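Elastinolytic metalloprotease (Pseudoalteromonas sp. CF6-2, PDB 6IK4) is a zinc-dependent M23-family metalloprotease that probably acts as an endopeptidase, named for its breakdown of elastin and linked to attack on the peptidoglycan of Gram-positive bacteria. Local coordinates at residues A[63-68]-A[75-80]; A[71-76]-A[121-126]. All coordinates share one frame; numbering follows the deposited sequence.

Contact 1 of 2, residues A[63-68]-A[75-80]; sequences CNIRVT and TNYYHM
I65 and Y77 form a hydrogen-bonded pair of an antiparallel beta hairpin, in which strand 64-68 runs beside strand 73-81 in the catalytic domain of this M23 peptidase. The I65 amide donates to Y77 O, and the Y77 amide donates back to I65 O. V67 and T75 repeat the reciprocal pairing at the next hydrogen-bonded position.

The tightly packed side is the face carrying I65, V67, T75 and Y77. I65 CG2 lies 4.0 Å from Y77 CB, and V67 CG2 is equally far from Y77 CE1. With its ring carbon CG anti to the carbonyl carbon (chi1 -53°), Y77 lays its ring back along its own strand, and its hydroxyl shares a 2.7 Å hydrogen bond with T75 OG1. A52 N also bonds this hydroxyl, while I57 of strand 55-61 packs against I65 and V67.

The face carrying N64, R66 and N76 holds a polar network and one water. N76, itself buried, is gripped at both ends of its amide: ND2 donates to N64 OD1 at 2.8 Å, in the carbonyl plane, and OD1 receives R66 NE at 3.0 Å. That second bond is nearly straight and lies in the guanidinium plane, so the amide of N76 cannot flip without losing both bonds. Water 1 bridges the partly exposed N64 to N76, accepting from N64 ND2 and donating to N76 OD1.

Toward the end of the hairpin nearest the active site, N64 CB meets the edge of the Y78 ring, whose hydroxyl bonds G111 O and E110 N. C63, held in a disulfide with C109, sets its SG obliquely against this ring, 3.5 Å from Y78 CE1.

Contact 2 of 2, residues A[71-76]-A[121-126]; sequences SGFATN and FTLLQN
F73 and Q125 stack at one end of an antiparallel strand pair, 73-76 against 121-125, within the beta sheet of the M23 catalytic domain. Q125 CG stands anti to the backbone N (chi1 -168°) and the chain stays extended beyond it, which carries CG and the amide over one face of the F73 ring. Its CB starts 3.8 Å from F73 CE1. CG comes next, making a CH-pi contact 3.9 Å from the ring centroid. CD then passes close to CZ, with the amide plane only 21° from the ring plane. At the tip, OE1 lies 3.7 Å from F73 CZ, while NE2 turns to water 2, which in turn donates to S71 O. F3 also stacks with F73. Replacing F73 by an alanine would take away the ring and is likely to leave the aliphatic chain and amide of Q125 without their flat support, freer to turn.

G72 precedes this pair and accepts the N126 amide; with its backbone angles, a CB would collide with the carbonyl oxygen of S71. Farther along, A74 and L124 exchange two backbone bonds, as do N76 and T122.

On the face shared by F73, T75 and L123, the methyl of T75 meets F121: CG2 is 3.5 Å from CZ, at an oblique approach to the ring. The opposite face brings L124 CD1 within 3.6 Å of N76 CB, and R66 of strand 64-68 also touches L124. T122, two residues after the zinc ligand H120, uses its OG1 to bond S32 OG. The same OG1 is hydrogen-bonded to water 3, 2.8 Å away, which accepts from N76 ND2 at 2.9 Å.

In the fold
Contacts 1 and 2, with centres about 10 Å apart, lie on the two edges of strand 73-81: it pairs with 64-68 on one side and 119-125 on the other, and T75 and N76 serve both. Side chains cross between them where Y77 CE2 comes 3.6 Å from F121 CD1 and R66 NH2 lies 3.6 Å from L124 CD2. Strand 73-81 runs toward H79 by the metal site, and strand 119-125 starts there, with H120; H21, D34 and H120 bind zinc. H79 of contact 1, predicted to be a catalytic proton donor/acceptor, has its side chain about 5 Å from the zinc and about 3 Å from that of H118; the T122 side chain of contact 2 is about 6 Å from the metal.

Contact 1 of 2, residues A[63-68]-A[75-80]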
loop_
_atom_site.group_PDB
_atom_site.type_symbol
_atom_site.label_atom_id
_atom_site.label_comp_id
_atom_site.label_asym_id
_atom_site.label_seq_id
_atom_site.Cartn_x
_atom_site.Cartn_y
_atom_site.Cartn_z
ATOM N N CYS A 63 11.085 -0.401 9.446
ATOM C CA CYS A 63 10.220 -1.136 8.525
ATOM C C CYS A 63 8.851 -0.477 8.355
ATOM O O CYS A 63 7.919 -1.116 7.857
ATOM C CB CYS A 63 10.063 -2.594 8.979
ATOM S SG CYS A 63 9.142 -2.858 10.516
ATOM N N ASN A 64 8.715 0.799 8.720
ATOM C CA ASN A 64 7.389 1.404 8.838
ATOM C C ASN A 64 7.509 2.907 8.631
ATOM O O ASN A 64 8.107 3.609 9.456
ATOM C CB ASN A 64 6.783 1.071 10.199
ATOM C CG ASN A 64 5.359 1.566 10.347
ATOM O OD1 ASN A 64 4.714 1.950 9.371
ATOM N ND2 ASN A 64 4.845 1.522 11.571
ATOM N N ILE A 65 6.944 3.407 7.531
ATOM C CA ILE A 65 7.082 4.811 7.161
ATOM C C ILE A 65 5.740 5.314 6.636
ATOM O O ILE A 65 4.937 4.543 6.100
ATOM C CB ILE A 65 8.204 5.003 6.115
ATOM C CG1 ILE A 65 8.612 6.471 5.996
ATOM C CG2 ILE A 65 7.779 4.447 4.750
ATOM C CD1 ILE A 65 9.790 6.686 5.075
ATOM N N ARG A 66 5.505 6.622 6.789
ATOM C CA ARG A 66 4.235 7.235 6.418
ATOM C C ARG A 66 4.476 8.550 5.681
ATOM O O ARG A 66 5.425 9.282 5.993
ATOM C CB ARG A 66 3.368 7.479 7.669
ATOM C CG ARG A 66 1.993 8.103 7.398
ATOM C CD ARG A 66 1.235 8.344 8.687
ATOM N NE ARG A 66 0.998 7.117 9.453
ATOM C CZ ARG A 66 0.290 7.070 10.578
ATOM N NH1 ARG A 66 -0.259 8.177 11.067
ATOM N NH2 ARG A 66 0.126 5.919 11.213
ATOM N N VAL A 67 3.618 8.836 4.699
ATOM C CA VAL A 67 3.599 10.100 3.971
ATOM C C VAL A 67 2.277 10.789 4.288
ATOM O O VAL A 67 1.212 10.271 3.935
ATOM C CB VAL A 67 3.737 9.897 2.453
ATOM C CG1 VAL A 67 3.781 11.266 1.733
ATOM C CG2 VAL A 67 4.968 9.044 2.121
ATOM N N THR A 68 2.335 11.953 4.934
ATOM C CA THR A 68 1.130 12.710 5.272
ATOM C C THR A 68 0.980 13.909 4.339
ATOM O O THR A 68 1.842 14.799 4.303
ATOM C CB THR A 68 1.150 13.162 6.732
ATOM O OG1 THR A 68 1.259 12.011 7.581
ATOM C CG2 THR A 68 -0.148 13.902 7.062
ATOM N N THR A 75 -0.714 7.966 3.571
ATOM C CA THR A 75 -0.541 6.556 3.264
ATOM C C THR A 75 0.594 6.009 4.117
ATOM O O THR A 75 1.626 6.665 4.297
ATOM C CB THR A 75 -0.278 6.330 1.770
ATOM O OG1 THR A 75 0.761 7.209 1.304
ATOM C CG2 THR A 75 -1.561 6.597 0.978
ATOM N N ASN A 76 0.387 4.811 4.647
ATOM C CA ASN A 76 1.363 4.150 5.496
ATOM C C ASN A 76 1.874 2.921 4.761
ATOM O O ASN A 76 1.115 2.267 4.043
ATOM C CB ASN A 76 0.733 3.770 6.835
ATOM C CG ASN A 76 1.762 3.561 7.924
ATOM O OD1 ASN A 76 2.122 4.500 8.632
ATOM N ND2 ASN A 76 2.253 2.325 8.056
ATOM N N TYR A 77 3.173 2.639 4.919
ATOM C CA TYR A 77 3.871 1.574 4.204
ATOM C C TYR A 77 4.585 0.720 5.240
ATOM O O TYR A 77 5.538 1.192 5.866
ATOM C CB TYR A 77 4.884 2.147 3.199
ATOM C CG TYR A 77 4.276 3.162 2.247
ATOM C CD1 TYR A 77 3.997 4.470 2.668
ATOM C CD2 TYR A 77 3.963 2.813 0.938
ATOM C CE1 TYR A 77 3.417 5.396 1.803
ATOM C CE2 TYR A 77 3.390 3.733 0.067
ATOM C CZ TYR A 77 3.104 5.014 0.505
ATOM O OH TYR A 77 2.523 5.928 -0.362
ATOM N N TYR A 78 4.167 -0.538 5.388
ATOM C CA TYR A 78 4.714 -1.429 6.401
ATOM C C TYR A 78 5.319 -2.668 5.731
ATOM O O TYR A 78 5.016 -2.981 4.575
ATOM C CB TYR A 78 3.633 -1.817 7.441
ATOM C CG TYR A 78 4.186 -2.604 8.611
ATOM C CD1 TYR A 78 5.098 -2.029 9.490
ATOM C CD2 TYR A 78 3.828 -3.930 8.818
ATOM C CE1 TYR A 78 5.631 -2.755 10.561
ATOM C CE2 TYR A 78 4.352 -4.659 9.885
ATOM C CZ TYR A 78 5.257 -4.065 10.745
ATOM O OH TYR A 78 5.784 -4.794 11.806
ATOM N N HIS A 79 6.220 -3.338 6.469
ATOM C CA HIS A 79 7.086 -4.421 5.963
ATOM C C HIS A 79 8.209 -3.888 5.069
ATOM O O HIS A 79 8.584 -4.536 4.092
ATOM C CB HIS A 79 6.310 -5.507 5.203
ATOM C CG HIS A 79 5.154 -6.092 5.949
ATOM N ND1 HIS A 79 5.269 -6.612 7.221
ATOM C CD2 HIS A 79 3.867 -6.288 5.573
ATOM C CE1 HIS A 79 4.093 -7.086 7.603
ATOM N NE2 HIS A 79 3.225 -6.898 6.624
ATOM N N MET A 80 8.778 -2.732 5.419
ATOM C CA MET A 80 9.737 -2.040 4.568
ATOM C C MET A 80 11.178 -2.324 4.992
ATOM O O MET A 80 11.454 -2.801 6.096
ATOM C CB MET A 80 9.493 -0.521 4.606
ATOM C CG MET A 80 8.103 -0.083 4.141
ATOM S SD MET A 80 7.892 -0.443 2.389
ATOM C CE MET A 80 9.026 0.709 1.620
HETATM O O HOH W 1 2.179 3.062 11.367
#

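Contact 2 of 2, residues A[71-76]-A[121-126]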
loop_
_atom_site.group_PDB
_atom_site.type_symbol
_atom_site.label_atom_id
_atom_site.label_comp_id
_atom_site.label_asym_id
_atom_site.label_seq_id
_atom_site.Cartn_x
_atom_site.Cartn_y
_atom_site.Cartn_z
ATOM N N SER A 71 -3.550 17.681 3.061
ATOM C CA SER A 71 -4.966 17.541 3.397
ATOM C C SER A 71 -5.212 16.765 4.686
ATOM O O SER A 71 -6.365 16.696 5.142
ATOM C CB SER A 71 -5.693 16.818 2.265
ATOM O OG SER A 71 -5.143 15.504 2.167
ATOM N N GLY A 72 -4.191 16.144 5.262
ATOM C CA GLY A 72 -4.383 15.266 6.399
ATOM C C GLY A 72 -4.690 13.821 6.055
ATOM O O GLY A 72 -4.754 12.987 6.967
ATOM N N PHE A 73 -4.913 13.502 4.784
ATOM C CA PHE A 73 -4.834 12.112 4.353
ATOM C C PHE A 73 -3.382 11.668 4.318
ATOM O O PHE A 73 -2.476 12.466 4.084
ATOM C CB PHE A 73 -5.453 11.933 2.965
ATOM C CG PHE A 73 -6.941 11.974 2.979
ATOM C CD1 PHE A 73 -7.673 10.842 3.321
ATOM C CD2 PHE A 73 -7.615 13.154 2.700
ATOM C CE1 PHE A 73 -9.064 10.878 3.360
ATOM C CE2 PHE A 73 -9.003 13.194 2.735
ATOM C CZ PHE A 73 -9.724 12.049 3.068
ATOM N N ALA A 74 -3.167 10.369 4.518
ATOM C CA ALA A 74 -1.818 9.848 4.586
ATOM C C ALA A 74 -1.840 8.410 4.102
ATOM O O ALA A 74 -2.858 7.718 4.210
ATOM C CB ALA A 74 -1.246 9.909 6.013
ATOM N N THR A 75 -0.714 7.966 3.571
ATOM C CA THR A 75 -0.541 6.556 3.264
ATOM C C THR A 75 0.594 6.009 4.117
ATOM O O THR A 75 1.626 6.665 4.297
ATOM C CB THR A 75 -0.278 6.330 1.770
ATOM O OG1 THR A 75 0.761 7.209 1.304
ATOM C CG2 THR A 75 -1.561 6.597 0.978
ATOM N N ASN A 76 0.387 4.811 4.647
ATOM C CA ASN A 76 1.363 4.150 5.496
ATOM C C ASN A 76 1.874 2.921 4.761
ATOM O O ASN A 76 1.115 2.267 4.043
ATOM C CB ASN A 76 0.733 3.770 6.835
ATOM C CG ASN A 76 1.762 3.561 7.924
ATOM O OD1 ASN A 76 2.122 4.500 8.632
ATOM N ND2 ASN A 76 2.253 2.325 8.056
ATOM N N PHE A 121 0.002 -1.621 2.645
ATOM C CA PHE A 121 -0.287 -0.231 2.288
ATOM C C PHE A 121 -1.608 0.197 2.921
ATOM O O PHE A 121 -2.624 -0.466 2.715
ATOM C CB PHE A 121 -0.343 -0.132 0.760
ATOM C CG PHE A 121 -0.774 1.205 0.215
ATOM C CD1 PHE A 121 0.147 2.222 0.016
ATOM C CD2 PHE A 121 -2.089 1.408 -0.182
ATOM C CE1 PHE A 121 -0.246 3.446 -0.526
ATOM C CE2 PHE A 121 -2.491 2.627 -0.717
ATOM C CZ PHE A 121 -1.567 3.640 -0.893
ATOM N N THR A 122 -1.612 1.321 3.655
ATOM C CA THR A 122 -2.773 1.728 4.451
ATOM C C THR A 122 -3.114 3.189 4.191
ATOM O O THR A 122 -2.217 4.033 4.145
ATOM C CB THR A 122 -2.512 1.544 5.965
ATOM O OG1 THR A 122 -2.134 0.188 6.236
ATOM C CG2 THR A 122 -3.752 1.960 6.835
ATOM N N LEU A 123 -4.412 3.482 4.051
ATOM C CA LEU A 123 -4.914 4.852 3.931
ATOM C C LEU A 123 -5.396 5.353 5.289
ATOM O O LEU A 123 -6.157 4.661 5.981
ATOM C CB LEU A 123 -6.063 4.933 2.921
ATOM C CG LEU A 123 -6.675 6.330 2.716
ATOM C CD1 LEU A 123 -5.660 7.281 2.058
ATOM C CD2 LEU A 123 -7.972 6.270 1.886
ATOM N N LEU A 124 -4.992 6.572 5.645
ATOM C CA LEU A 124 -5.376 7.170 6.906
ATOM C C LEU A 124 -5.912 8.570 6.652
ATOM O O LEU A 124 -5.610 9.195 5.633
ATOM C CB LEU A 124 -4.190 7.247 7.883
ATOM C CG LEU A 124 -3.489 5.938 8.239
ATOM C CD1 LEU A 124 -2.275 5.759 7.374
ATOM C CD2 LEU A 124 -3.102 5.935 9.710
ATOM N N GLN A 125 -6.720 9.048 7.593
ATOM C CA GLN A 125 -7.077 10.460 7.646
ATOM C C GLN A 125 -6.977 10.903 9.097
ATOM O O GLN A 125 -7.408 10.178 9.994
ATOM C CB GLN A 125 -8.494 10.738 7.104
ATOM C CG GLN A 125 -8.711 12.272 6.893
ATOM C CD GLN A 125 -10.152 12.678 6.663
ATOM O OE1 GLN A 125 -11.028 11.837 6.480
ATOM N NE2 GLN A 125 -10.405 13.986 6.680
ATOM N N ASN A 126 -6.410 12.085 9.332
ATOM C CA ASN A 126 -6.205 12.552 10.709
ATOM C C ASN A 126 -5.462 11.508 11.542
ATOM O O ASN A 126 -5.738 11.345 12.732
ATOM C CB ASN A 126 -7.531 12.880 11.406
ATOM C CG ASN A 126 -8.439 13.769 10.587
ATOM O OD1 ASN A 126 -9.623 13.467 10.399
ATOM N ND2 ASN A 126 -7.913 14.882 10.138
HETATM O O HOH W 2 -7.953 15.424 7.195
HETATM O O HOH W 3 0.650 0.446 6.474
#